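Local coordinates for protein 2-hydroxyisobutyryl-CoA synthetase (Aquincola tertiaricarbonis, PDB 6HDX) that is a CoA synthetase of the ANL superfamily of AMP-binding enzymes, at residues 90-95 and 337-342; 247-252 and 270-275. All coordinates share one frame; numbering follows the deposited sequence.

Contact 1. Residues 90-95 and 337-342; sequences ARVPVV and MIRLLS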
# COMPACT_ATOMS: atom_id res chain seq x y z
N ALA A 90 12.85 -35.21 -14.14
CA ALA A 90 14.12 -35.93 -14.08
C ALA A 90 15.32 -35.18 -14.65
O ALA A 90 16.42 -35.31 -14.10
CB ALA A 90 13.97 -37.28 -14.77
N ARG A 91 15.13 -34.42 -15.75
CA ARG A 91 16.21 -33.72 -16.44
C ARG A 91 16.40 -32.25 -16.05
O ARG A 91 17.54 -31.77 -16.07
CB ARG A 91 16.07 -33.82 -17.97
CG ARG A 91 15.90 -35.22 -18.51
CD ARG A 91 15.61 -35.17 -20.00
NE ARG A 91 15.51 -36.51 -20.57
CZ ARG A 91 16.55 -37.24 -20.98
NH1 ARG A 91 16.36 -38.46 -21.47
NH2 ARG A 91 17.78 -36.75 -20.90
N VAL A 92 15.29 -31.54 -15.76
CA VAL A 92 15.34 -30.12 -15.41
C VAL A 92 15.76 -29.93 -13.95
O VAL A 92 15.03 -30.35 -13.05
CB VAL A 92 14.04 -29.34 -15.77
CG1 VAL A 92 14.21 -27.83 -15.55
CG2 VAL A 92 13.58 -29.62 -17.19
N PRO A 93 16.91 -29.26 -13.69
CA PRO A 93 17.32 -29.03 -12.30
C PRO A 93 16.40 -28.02 -11.60
O PRO A 93 15.93 -27.08 -12.23
CB PRO A 93 18.74 -28.49 -12.43
CG PRO A 93 18.76 -27.82 -13.78
CD PRO A 93 17.88 -28.67 -14.64
N VAL A 94 16.16 -28.22 -10.31
CA VAL A 94 15.34 -27.26 -9.57
C VAL A 94 16.11 -25.98 -9.30
O VAL A 94 17.33 -26.00 -9.10
CB VAL A 94 14.70 -27.82 -8.26
CG1 VAL A 94 13.71 -28.94 -8.56
CG2 VAL A 94 15.76 -28.25 -7.24
N VAL A 95 15.38 -24.87 -9.28
CA VAL A 95 15.90 -23.56 -8.93
C VAL A 95 15.71 -23.39 -7.41
O VAL A 95 14.63 -23.65 -6.90
CB VAL A 95 15.15 -22.43 -9.69
CG1 VAL A 95 15.61 -21.05 -9.21
CG2 VAL A 95 15.32 -22.57 -11.20
N MET A 337 9.83 -18.50 -13.49
CA MET A 337 10.34 -19.52 -12.57
C MET A 337 10.06 -20.87 -13.14
O MET A 337 8.91 -21.19 -13.45
CB MET A 337 9.72 -19.37 -11.16
CG MET A 337 10.10 -18.08 -10.45
SD MET A 337 11.79 -18.08 -9.80
CE MET A 337 12.67 -17.18 -11.12
N ILE A 338 11.13 -21.65 -13.36
CA ILE A 338 11.03 -22.98 -13.92
C ILE A 338 11.59 -23.96 -12.90
O ILE A 338 12.80 -24.00 -12.66
CB ILE A 338 11.68 -23.11 -15.34
CG1 ILE A 338 11.18 -21.98 -16.26
CG2 ILE A 338 11.37 -24.48 -15.94
CD1 ILE A 338 11.99 -21.78 -17.50
N ARG A 339 10.68 -24.77 -12.35
CA ARG A 339 10.97 -25.76 -11.31
C ARG A 339 11.58 -25.06 -10.10
O ARG A 339 12.63 -25.47 -9.60
CB ARG A 339 11.83 -26.96 -11.78
CG ARG A 339 11.35 -27.65 -13.04
CD ARG A 339 10.87 -29.07 -12.76
NE ARG A 339 11.96 -29.92 -12.30
CZ ARG A 339 11.82 -30.92 -11.44
NH1 ARG A 339 10.63 -31.22 -10.94
NH2 ARG A 339 12.88 -31.62 -11.07
N LEU A 340 10.93 -23.98 -9.62
CA LEU A 340 11.37 -23.34 -8.38
C LEU A 340 10.95 -24.24 -7.19
O LEU A 340 9.78 -24.62 -7.04
CB LEU A 340 10.81 -21.90 -8.21
CG LEU A 340 11.09 -21.20 -6.84
CD1 LEU A 340 12.59 -20.93 -6.65
CD2 LEU A 340 10.33 -19.89 -6.73
N LEU A 341 11.95 -24.61 -6.37
CA LEU A 341 11.79 -25.42 -5.18
C LEU A 341 11.23 -24.54 -4.05
O LEU A 341 11.86 -23.56 -3.66
CB LEU A 341 13.16 -26.02 -4.77
CG LEU A 341 13.25 -26.74 -3.41
CD1 LEU A 341 12.34 -27.97 -3.37
CD2 LEU A 341 14.68 -27.12 -3.09
N SER A 342 10.04 -24.87 -3.55
CA SER A 342 9.42 -24.09 -2.48
C SER A 342 10.07 -24.31 -1.13
O SER A 342 10.13 -23.38 -0.35
CB SER A 342 7.92 -24.38 -2.38
OG SER A 342 7.71 -25.68 -1.85
O HOH W 1 15.81 -32.43 -11.56
O HOH W 2 15.11 -24.93 -13.89
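Arg339 holds the carbonyl of Val92 side-on: its NE and NH2 both donate to Val92 O, each at 3.2 Å, and that oxygen lies within a few degrees of the guanidinium plane. The two bonds meet the acceptor differently, NH2 almost in line with the C=O bond and NE from above the carbonyl plane. Water 1 also bridges Val92 O and NH2. One face of the guanidinium carries Val94 CG1, 3.8 Å from Arg339 NH2 and displaced toward the rim of the group. Bends at chi2 (-113°) and chi3 (-65°) bring NE and NH2 round to Val92 O. Nearer the backbone, Val92 CG1 rests 3.8 Å from Arg339 CG. The backbones pair next: Val95 N donates to Arg339 O at 2.8 Å, and Leu341 N to Val95 O at 2.9 Å, a single bridge between Val95 and Leu340. Water 2 links Pro93 O with Ile338 O. The arginine is positioned from outside by a salt bridge from NH1 to Glu307 and a bond from NH2 to Met314 O. Arg339 and Leu340 form a G1 bulge opposite Tyr327 of strand 322-329, while the loop leaving helix 85-91 packs through Pro93 and Val95 on helix 66-74.

Contact 2. Residues 247-252 and 270-275; sequences LFFSGE and AKVYDC. With 8LH ([[(2~{R},3~{S},4~{R},5~{R})-5-(6-aminopurin-9-yl)-3,4-bis(oxidanyl)oxolan-2-yl]methoxy-oxidanyl-phosphoryl] (2~{R})-2-methyl-3-oxidanyl-propanoate), chain B; HIU ((2R)-3-hydroxy-2-methylpropanoic acid), chain C.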
# COMPACT_ATOMS: atom_id res chain seq x y z
N LEU A 247 -13.64 -14.83 3.56
CA LEU A 247 -12.31 -14.31 3.87
C LEU A 247 -11.36 -15.26 3.14
O LEU A 247 -11.57 -16.47 3.20
CB LEU A 247 -12.01 -14.30 5.38
CG LEU A 247 -12.94 -13.46 6.28
CD1 LEU A 247 -14.10 -14.32 6.83
CD2 LEU A 247 -12.16 -12.84 7.45
N PHE A 248 -10.40 -14.73 2.39
CA PHE A 248 -9.45 -15.57 1.66
C PHE A 248 -8.05 -15.14 2.06
O PHE A 248 -7.78 -13.96 2.13
CB PHE A 248 -9.71 -15.59 0.15
CG PHE A 248 -9.45 -14.34 -0.65
CD1 PHE A 248 -10.33 -13.25 -0.59
CD2 PHE A 248 -8.41 -14.29 -1.58
CE1 PHE A 248 -10.12 -12.11 -1.37
CE2 PHE A 248 -8.22 -13.15 -2.38
CZ PHE A 248 -9.07 -12.07 -2.27
N PHE A 249 -7.23 -16.10 2.43
CA PHE A 249 -5.91 -15.83 2.99
C PHE A 249 -4.77 -16.50 2.27
O PHE A 249 -4.92 -17.59 1.70
CB PHE A 249 -5.85 -16.32 4.47
CG PHE A 249 -6.99 -15.90 5.37
CD1 PHE A 249 -7.22 -14.55 5.64
CD2 PHE A 249 -7.81 -16.85 5.97
CE1 PHE A 249 -8.28 -14.16 6.45
CE2 PHE A 249 -8.86 -16.46 6.81
CZ PHE A 249 -9.08 -15.12 7.05
N SER A 250 -3.58 -15.90 2.44
CA SER A 250 -2.29 -16.43 1.97
C SER A 250 -1.18 -15.88 2.88
O SER A 250 -1.42 -14.96 3.68
CB SER A 250 -2.05 -16.06 0.50
OG SER A 250 -1.62 -14.73 0.33
N GLY A 251 0.02 -16.46 2.75
CA GLY A 251 1.21 -15.98 3.44
C GLY A 251 1.79 -16.91 4.47
O GLY A 251 2.96 -16.80 4.80
N GLU A 252 0.96 -17.82 5.01
CA GLU A 252 1.33 -18.75 6.08
C GLU A 252 0.22 -19.78 6.23
O GLU A 252 -0.91 -19.54 5.77
CB GLU A 252 1.49 -17.97 7.42
CG GLU A 252 0.28 -17.10 7.78
CD GLU A 252 0.26 -16.52 9.18
OE1 GLU A 252 1.30 -16.53 9.86
OE2 GLU A 252 -0.82 -16.04 9.59
N ALA A 270 -18.78 -16.51 8.31
CA ALA A 270 -18.48 -16.52 6.86
C ALA A 270 -17.57 -17.68 6.47
O ALA A 270 -17.12 -18.42 7.34
CB ALA A 270 -17.84 -15.18 6.46
N LYS A 271 -17.32 -17.85 5.17
CA LYS A 271 -16.46 -18.92 4.67
C LYS A 271 -15.02 -18.50 4.53
O LYS A 271 -14.74 -17.35 4.22
CB LYS A 271 -16.99 -19.48 3.35
CG LYS A 271 -18.19 -20.38 3.57
CD LYS A 271 -18.71 -20.93 2.28
CE LYS A 271 -17.95 -22.14 1.82
NZ LYS A 271 -18.39 -22.51 0.46
N VAL A 272 -14.09 -19.43 4.81
CA VAL A 272 -12.65 -19.19 4.74
C VAL A 272 -12.08 -19.98 3.56
O VAL A 272 -12.36 -21.16 3.41
CB VAL A 272 -11.94 -19.53 6.10
CG1 VAL A 272 -10.42 -19.67 5.93
CG2 VAL A 272 -12.27 -18.49 7.17
N TYR A 273 -11.28 -19.31 2.73
CA TYR A 273 -10.60 -19.95 1.60
C TYR A 273 -9.11 -19.84 1.76
O TYR A 273 -8.62 -18.78 2.15
CB TYR A 273 -11.07 -19.38 0.24
CG TYR A 273 -12.55 -19.57 0.03
CD1 TYR A 273 -13.11 -20.85 0.03
CD2 TYR A 273 -13.41 -18.48 -0.05
CE1 TYR A 273 -14.49 -21.04 -0.10
CE2 TYR A 273 -14.79 -18.66 -0.19
CZ TYR A 273 -15.32 -19.94 -0.22
OH TYR A 273 -16.67 -20.12 -0.37
N ASP A 274 -8.39 -20.94 1.46
CA ASP A 274 -6.93 -21.01 1.47
C ASP A 274 -6.43 -20.80 0.03
O ASP A 274 -7.05 -21.28 -0.92
CB ASP A 274 -6.47 -22.36 2.02
CG ASP A 274 -5.02 -22.49 2.48
OD1 ASP A 274 -4.35 -21.45 2.66
OD2 ASP A 274 -4.57 -23.63 2.70
N CYS A 275 -5.33 -20.01 -0.12
CA CYS A 275 -4.63 -19.75 -1.38
C CYS A 275 -3.18 -19.39 -1.09
O CYS A 275 -2.84 -19.11 0.06
CB CYS A 275 -5.33 -18.69 -2.25
SG CYS A 275 -5.21 -16.99 -1.61
C1 8LH B . 1.87 -20.59 2.96
C2 8LH B . 0.73 -20.25 2.34
C3 8LH B . -0.39 -21.00 2.57
C4 8LH B . 2.26 -18.82 1.77
N1 8LH B . -0.35 -22.10 3.33
N2 8LH B . 1.93 -21.64 3.81
O1 8LH B . 1.10 -14.54 0.10
C5 8LH B . 1.52 -15.36 -0.96
C6 8LH B . 2.95 -14.94 -1.33
C7 8LH B . 3.02 -13.48 -1.82
C8 8LH B . 3.93 -15.16 -0.14
O2 8LH B . 3.53 -15.25 1.02
O3 8LH B . 5.23 -15.27 -0.52
P1 8LH B . 6.42 -15.27 0.53
O4 8LH B . 6.14 -13.97 1.36
O5 8LH B . 7.75 -15.33 -0.09
O6 8LH B . 6.23 -16.57 1.43
C9 8LH B . 6.08 -17.84 0.79
C10 8LH B . 6.03 -18.89 1.88
O7 8LH B . 4.96 -18.55 2.79
C11 8LH B . 5.65 -20.18 1.27
O8 8LH B . 6.81 -20.86 0.75
C12 8LH B . 5.04 -20.90 2.50
O9 8LH B . 6.09 -21.37 3.46
C13 8LH B . 4.24 -19.78 3.13
N3 8LH B . 2.81 -19.71 2.61
N4 8LH B . 0.98 -19.15 1.62
C14 8LH B . 0.82 -22.45 4.00
N5 8LH B . -1.53 -20.64 2.00
O1 HIU C . 1.79 -17.00 -1.26
C1 HIU C . 2.46 -15.95 -0.71
O2 HIU C . 2.90 -15.95 0.43
C2 HIU C . 2.47 -14.67 -1.60
C3 HIU C . 3.59 -13.66 -1.29
C4 HIU C . 1.16 -13.98 -1.36
O3 HIU C . 0.87 -13.99 0.03
O HOH W 3 -3.44 -20.38 5.02
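Phe249 and Val272 lie on the same face of a parallel strand pair, their side chains crossing at a slant with Phe249 CE2 3.7 Å from Val272 CG1. The ring reaches back to Val272 because CG stands anti to the carbonyl carbon (chi1 -49°). Farther along this face Leu247 CD1 meets Ala270 CB at 3.9 Å. The other face carries Phe248 and Tyr273, which touch through CB atoms 4.0 Å apart while the Phe248 ring turns from the pair to meet the ring of Tyr219; Cys275 SG sits at the Phe248 ring's edge, near its plane. Four backbone bonds fix the register, from Leu247 N to Lys271 O (2.8 Å) through to the more bent Cys275 N to Phe249 O (141° at the hydrogen). The bound groups lie at the C-terminal ends of the strands. The 8LH amine N5 donates to Cys275 O at 2.8 Å and to Asp274 OD1 at 3.0 Å; Asp274 OD2 is held by Ser256. HIU and the acyl part of 8LH overlap as alternatives, and Ser250 OG, also bonded to Tyr219, faces the hydroxyl of either. With helix 258-268 as the crossover, this is a parallel beta-alpha-beta unit whose strand ends contribute to the nucleotide site, consistent with AMP-binding enzymes of the ANL superfamily.

Overall arrangement
Contacts 1 and 2 are separate in space, with centres 27 Å apart and nearest atoms about 11 Å apart, yet nested in sequence: the chain between 90-95 and 337-342 contains the whole of contact 2. They belong to different sheets, contact 1 meeting the antiparallel sheet through strand 340-347 and contact 2 lying at one end of the five-stranded parallel sheet. The bound 8LH relates them. Contact 2 touches it directly, whereas the Leu340 side chain of contact 1 stays about 8 Å from 8LH and about 11 Å from HIU. Beyond contact 1, strand 340-347 continues to Asp344, whose OD2 is hydrogen-bonded to 8LH, so both sheets contribute to this site.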